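Local coordinates for peroxisomal fatty acid beta-oxidation multifunctional protein MFP2 (Arabidopsis thaliana, PDB 2WTB), which carries out the hydration and NAD-dependent dehydrogenation steps of peroxisomal fatty acid beta-oxidation during seed germination, acting on enoyl-CoA and 3-hydroxyacyl-CoA substrates, at residues K174-H179 / D185-P190; A126-P131 / R198-D203. All coordinates share one frame; numbering follows the deposited sequence.

Contact 1: residues K174-H179 / D185-P190; sequences KAEEGH and DAVVPP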
loop_
_atom_site.group_PDB
_atom_site.type_symbol
_atom_site.label_atom_id
_atom_site.label_comp_id
_atom_site.label_asym_id
_atom_site.label_seq_id
_atom_site.Cartn_x
_atom_site.Cartn_y
_atom_site.Cartn_z
ATOM N N LYS A 174 -2.678 -19.557 5.333
ATOM C CA LYS A 174 -3.420 -19.987 6.514
ATOM C C LYS A 174 -2.861 -21.288 7.081
ATOM O O LYS A 174 -2.194 -22.049 6.380
ATOM C CB LYS A 174 -4.909 -20.133 6.201
ATOM C CG LYS A 174 -5.596 -18.820 5.866
ATOM C CD LYS A 174 -5.364 -17.787 6.956
ATOM C CE LYS A 174 -6.011 -16.457 6.604
ATOM N NZ LYS A 174 -5.407 -15.851 5.386
ATOM N N ALA A 175 -3.136 -21.535 8.358
ATOM C CA ALA A 175 -2.607 -22.711 9.040
ATOM C C ALA A 175 -3.003 -24.004 8.334
ATOM O O ALA A 175 -2.182 -24.910 8.180
ATOM C CB ALA A 175 -3.059 -22.733 10.494
ATOM N N GLU A 176 -4.260 -24.083 7.908
ATOM C CA GLU A 176 -4.772 -25.269 7.228
ATOM C C GLU A 176 -3.903 -25.651 6.035
ATOM O O GLU A 176 -3.386 -26.766 5.963
ATOM C CB GLU A 176 -6.221 -25.062 6.777
ATOM C CG GLU A 176 -7.256 -25.216 7.885
ATOM C CD GLU A 176 -7.399 -23.973 8.744
ATOM O OE1 GLU A 176 -6.995 -22.880 8.291
ATOM O OE2 GLU A 176 -7.925 -24.088 9.871
ATOM N N GLU A 177 -3.746 -24.722 5.097
ATOM C CA GLU A 177 -2.904 -24.965 3.932
ATOM C C GLU A 177 -1.473 -25.251 4.367
ATOM O O GLU A 177 -0.788 -26.082 3.772
ATOM C CB GLU A 177 -2.941 -23.776 2.970
ATOM C CG GLU A 177 -2.104 -23.975 1.716
ATOM C CD GLU A 177 -2.244 -22.836 0.725
ATOM O OE1 GLU A 177 -3.115 -21.965 0.931
ATOM O OE2 GLU A 177 -1.480 -22.813 -0.263
ATOM N N GLY A 178 -1.029 -24.560 5.412
ATOM C CA GLY A 178 0.303 -24.770 5.953
ATOM C C GLY A 178 0.485 -26.186 6.463
ATOM O O GLY A 178 1.565 -26.764 6.352
ATOM N N HIS A 179 -0.582 -26.745 7.025
ATOM C CA HIS A 179 -0.556 -28.104 7.546
ATOM C C HIS A 179 -0.333 -29.122 6.431
ATOM O O HIS A 179 0.466 -30.048 6.573
ATOM C CB HIS A 179 -1.860 -28.406 8.287
ATOM C CG HIS A 179 -1.948 -29.802 8.821
ATOM N ND1 HIS A 179 -1.049 -30.308 9.732
ATOM C CD2 HIS A 179 -2.842 -30.791 8.584
ATOM C CE1 HIS A 179 -1.377 -31.556 10.028
ATOM N NE2 HIS A 179 -2.462 -31.871 9.345
ATOM N N ASP A 185 2.577 -28.928 11.754
ATOM C CA ASP A 185 2.469 -30.353 12.063
ATOM C C ASP A 185 1.076 -30.771 12.529
ATOM O O ASP A 185 0.685 -31.924 12.365
ATOM C CB ASP A 185 3.504 -30.746 13.117
ATOM C CG ASP A 185 4.919 -30.721 12.578
ATOM O OD1 ASP A 185 5.160 -31.324 11.512
ATOM O OD2 ASP A 185 5.789 -30.102 13.223
ATOM N N ALA A 186 0.334 -29.838 13.116
ATOM C CA ALA A 186 -1.000 -30.143 13.626
ATOM C C ALA A 186 -1.835 -28.885 13.833
ATOM O O ALA A 186 -1.318 -27.846 14.247
ATOM C CB ALA A 186 -0.904 -30.936 14.924
ATOM N N VAL A 187 -3.128 -28.987 13.541
ATOM C CA VAL A 187 -4.054 -27.881 13.752
ATOM C C VAL A 187 -5.071 -28.234 14.833
ATOM O O VAL A 187 -5.873 -29.151 14.669
ATOM C CB VAL A 187 -4.807 -27.507 12.461
ATOM C CG1 VAL A 187 -5.824 -26.409 12.744
ATOM C CG2 VAL A 187 -3.831 -27.064 11.385
ATOM N N VAL A 188 -5.028 -27.505 15.941
ATOM C CA VAL A 188 -5.951 -27.737 17.046
ATOM C C VAL A 188 -6.597 -26.423 17.460
ATOM O O VAL A 188 -6.110 -25.351 17.098
ATOM C CB VAL A 188 -5.228 -28.351 18.260
ATOM C CG1 VAL A 188 -4.653 -29.709 17.901
ATOM C CG2 VAL A 188 -4.132 -27.415 18.758
ATOM N N PRO A 189 -7.707 -26.503 18.214
ATOM C CA PRO A 189 -8.388 -25.316 18.740
ATOM C C PRO A 189 -7.456 -24.490 19.620
ATOM O O PRO A 189 -6.602 -25.056 20.302
ATOM C CB PRO A 189 -9.515 -25.908 19.589
ATOM C CG PRO A 189 -9.759 -27.252 19.008
ATOM C CD PRO A 189 -8.420 -27.745 18.561
ATOM N N PRO A 190 -7.629 -23.163 19.615
ATOM C CA PRO A 190 -6.755 -22.247 20.358
ATOM C C PRO A 190 -6.586 -22.665 21.815
ATOM O O PRO A 190 -5.540 -22.411 22.412
ATOM C CB PRO A 190 -7.507 -20.915 20.284
ATOM C CG PRO A 190 -8.329 -21.015 19.046
ATOM C CD PRO A 190 -8.725 -22.456 18.929
#
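His-179 and Val-187 carry the apolar part of this contact. The methyl CG2 of Val-187 lies 3.9 Å from CB of His-179, and the two side chains run at a slant to each other. CG2 of Val-187 is also 4.5 Å from CB of Ala-175, so this one branch meets side chains one helical turn apart on helix 175-181. The other branch, CG1 of Val-187, is 4.2 Å from OE2 of Glu-176, a loose approach near the surface.

The polar part gathers at the imidazole. With CG anti to the backbone N (chi1 178°), the His-179 ring extends toward the start of the strand, and its edge meets the backbone of Asp-185: CE1 of His-179 stands 3.1 Å from Asp-185 O, with the oxygen in the plane of the ring. No hydrogen bond links the two segments; ND1 of His-179 is instead hydrogen-bonded to Ile-184 O, in the turn between them. The carboxylate of Asp-185 is likewise engaged elsewhere, through OD2 with the backbone N of Arg-127.

Together the segments bury 216 Å². Helix 175-181 thus packs beside the outermost strand, 186-187, of the six-stranded sheet in the hydratase/isomerase region. The chemistry implies a contact of Val-187 methyls and a ring edge against a backbone carbonyl, with the imidazole probably held in its rotation by the ND1 bond to Ile-184 O.

Contact 2: residues A126-P131 / R198-D203; sequences ARISAP and RRWALD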
loop_
_atom_site.group_PDB
_atom_site.type_symbol
_atom_site.label_atom_id
_atom_site.label_comp_id
_atom_site.label_asym_id
_atom_site.label_seq_id
_atom_site.Cartn_x
_atom_site.Cartn_y
_atom_site.Cartn_z
ATOM N N ALA A 126 8.919 -28.950 15.884
ATOM C CA ALA A 126 7.557 -29.256 15.453
ATOM C C ALA A 126 6.691 -28.011 15.598
ATOM O O ALA A 126 7.054 -27.084 16.322
ATOM C CB ALA A 126 6.984 -30.406 16.263
ATOM N N ARG A 127 5.549 -27.983 14.920
ATOM C CA ARG A 127 4.687 -26.804 14.961
ATOM C C ARG A 127 3.205 -27.115 15.158
ATOM O O ARG A 127 2.592 -27.824 14.359
ATOM C CB ARG A 127 4.889 -25.954 13.705
ATOM C CG ARG A 127 6.217 -25.228 13.687
ATOM C CD ARG A 127 6.837 -25.227 12.304
ATOM N NE ARG A 127 8.266 -25.480 12.408
ATOM C CZ ARG A 127 8.832 -26.660 12.183
ATOM N NH1 ARG A 127 8.094 -27.695 11.809
ATOM N NH2 ARG A 127 10.141 -26.797 12.310
ATOM N N ILE A 128 2.640 -26.573 16.230
ATOM C CA ILE A 128 1.207 -26.658 16.474
ATOM C C ILE A 128 0.591 -25.289 16.225
ATOM O O ILE A 128 1.137 -24.275 16.656
ATOM C CB ILE A 128 0.901 -27.091 17.916
ATOM C CG1 ILE A 128 1.727 -28.322 18.287
ATOM C CG2 ILE A 128 -0.585 -27.362 18.084
ATOM C CD1 ILE A 128 1.651 -29.430 17.261
ATOM N N SER A 129 -0.540 -25.256 15.530
ATOM C CA SER A 129 -1.153 -23.985 15.166
ATOM C C SER A 129 -2.670 -23.984 15.329
ATOM O O SER A 129 -3.320 -25.026 15.231
ATOM C CB SER A 129 -0.787 -23.609 13.729
ATOM O OG SER A 129 -1.248 -22.309 13.405
ATOM N N ALA A 130 -3.220 -22.801 15.578
ATOM C CA ALA A 130 -4.661 -22.616 15.655
ATOM C C ALA A 130 -5.222 -22.456 14.247
ATOM O O ALA A 130 -4.524 -21.983 13.351
ATOM C CB ALA A 130 -4.992 -21.404 16.508
ATOM N N PRO A 131 -6.491 -22.841 14.055
ATOM C CA PRO A 131 -7.165 -22.942 12.756
ATOM C C PRO A 131 -6.748 -21.928 11.686
ATOM O O PRO A 131 -6.080 -22.316 10.729
ATOM C CB PRO A 131 -8.635 -22.774 13.129
ATOM C CG PRO A 131 -8.723 -23.449 14.461
ATOM C CD PRO A 131 -7.394 -23.216 15.158
ATOM N N ARG A 198 3.033 -29.232 24.449
ATOM C CA ARG A 198 3.822 -29.873 25.499
ATOM C C ARG A 198 3.708 -31.400 25.433
ATOM O O ARG A 198 4.661 -32.114 25.743
ATOM C CB ARG A 198 3.455 -29.343 26.893
ATOM C CG ARG A 198 2.051 -29.681 27.355
ATOM C CD ARG A 198 1.893 -29.503 28.862
ATOM N NE ARG A 198 1.980 -28.107 29.283
ATOM C CZ ARG A 198 2.905 -27.628 30.110
ATOM N NH1 ARG A 198 3.829 -28.434 30.616
ATOM N NH2 ARG A 198 2.903 -26.342 30.439
ATOM N N ARG A 199 2.545 -31.894 25.022
ATOM C CA ARG A 199 2.365 -33.322 24.795
ATOM C C ARG A 199 3.236 -33.773 23.625
ATOM O O ARG A 199 3.845 -34.846 23.659
ATOM C CB ARG A 199 0.899 -33.640 24.500
ATOM C CG ARG A 199 0.629 -35.116 24.249
ATOM C CD ARG A 199 -0.766 -35.349 23.677
ATOM N NE ARG A 199 -0.885 -34.848 22.311
ATOM C CZ ARG A 199 -0.511 -35.528 21.230
ATOM N NH1 ARG A 199 0.008 -36.741 21.355
ATOM N NH2 ARG A 199 -0.655 -34.994 20.023
ATOM N N TRP A 200 3.292 -32.943 22.588
ATOM C CA TRP A 200 4.106 -33.232 21.415
ATOM C C TRP A 200 5.584 -33.242 21.796
ATOM O O TRP A 200 6.338 -34.119 21.373
ATOM C CB TRP A 200 3.843 -32.193 20.321
ATOM C CG TRP A 200 4.288 -32.619 18.953
ATOM C CD1 TRP A 200 5.569 -32.665 18.484
ATOM C CD2 TRP A 200 3.450 -33.046 17.870
ATOM N NE1 TRP A 200 5.581 -33.102 17.181
ATOM C CE2 TRP A 200 4.293 -33.343 16.781
ATOM C CE3 TRP A 200 2.070 -33.214 17.719
ATOM C CZ2 TRP A 200 3.802 -33.796 15.558
ATOM C CZ3 TRP A 200 1.583 -33.664 16.501
ATOM C CH2 TRP A 200 2.447 -33.948 15.437
ATOM N N ALA A 201 5.987 -32.269 22.608
ATOM C CA ALA A 201 7.378 -32.134 23.026
ATOM C C ALA A 201 7.891 -33.361 23.776
ATOM O O ALA A 201 9.018 -33.802 23.558
ATOM C CB ALA A 201 7.557 -30.884 23.867
ATOM N N LEU A 202 7.064 -33.911 24.660
ATOM C CA LEU A 202 7.456 -35.096 25.419
ATOM C C LEU A 202 7.351 -36.361 24.574
ATOM O O LEU A 202 7.974 -37.374 24.885
ATOM C CB LEU A 202 6.637 -35.232 26.707
ATOM C CG LEU A 202 6.949 -34.220 27.812
ATOM C CD1 LEU A 202 6.415 -34.707 29.150
ATOM C CD2 LEU A 202 8.443 -33.975 27.903
ATOM N N ASP A 203 6.558 -36.298 23.510
ATOM C CA ASP A 203 6.505 -37.385 22.540
ATOM C C ASP A 203 7.866 -37.546 21.866
ATOM O O ASP A 203 8.352 -38.660 21.676
ATOM C CB ASP A 203 5.426 -37.122 21.488
ATOM C CG ASP A 203 4.051 -37.594 21.926
ATOM O OD1 ASP A 203 3.974 -38.436 22.846
ATOM O OD2 ASP A 203 3.047 -37.132 21.341
#
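Trp-200 reaches from helix 193-205 to strand 126-129 and meets Ala-126 and Ile-128, two residues apart on the strand. Its CG is anti to the backbone N (chi1 -162°), which sends the indole off the helix toward the sheet, with the two contacts falling on different parts of the ring system. Ile-128 places CD1 over one face, 3.8 Å above the ring plane and displaced toward the rim; CE3 is its nearest ring atom. This placement follows from chi1 -49° and chi2 -49°, which fold CG1 and CD1 back to the indole although the CB bond does not point at the helix. Ala-126 CB comes obliquely to the NE1-CD1 side of the five-membered ring, 3.2 Å from NE1 of Trp-200.

Replacing Trp-200 with an alanine would probably leave a gap between helix and strand, with Ile-128 CD1 deprived of its aromatic cover. Beyond these segments, Trp-200 also touches Val-106 on the adjacent strand 105-109 and makes a cation-pi interaction with Lys-209.

No hydrogen bond crosses the contact, and the 132 Å² buried comes from three residues. A helix laid by apolar side chains against a mainly parallel sheet fits the alpha/beta crotonase fold of the enoyl-CoA hydratase/isomerase family.

In the fold
From the N terminus, the chain builds strands 8-13, 18-24, 54-59 and 105-109 before it reaches strand 126-129, which opens contact 2. It then passes through helices 150-158 and 160-169 to helix 175-181 and turns back into strand 186-187, closing the short loop of contact 1. Helix 193-205 follows and completes contact 2, a loop of 66 intervening residues that encloses contact 1 without crossing it. Their centres lie 11 Å apart. The junction is the sheet itself: strands 126-129 and 186-187 are parallel neighbours, with Ala-186 O 3.0 Å from Ser-129 N, a probable hydrogen bond. The two contacts therefore tie helices 175-181 and 193-205 to adjacent strands within the hydratase/isomerase region.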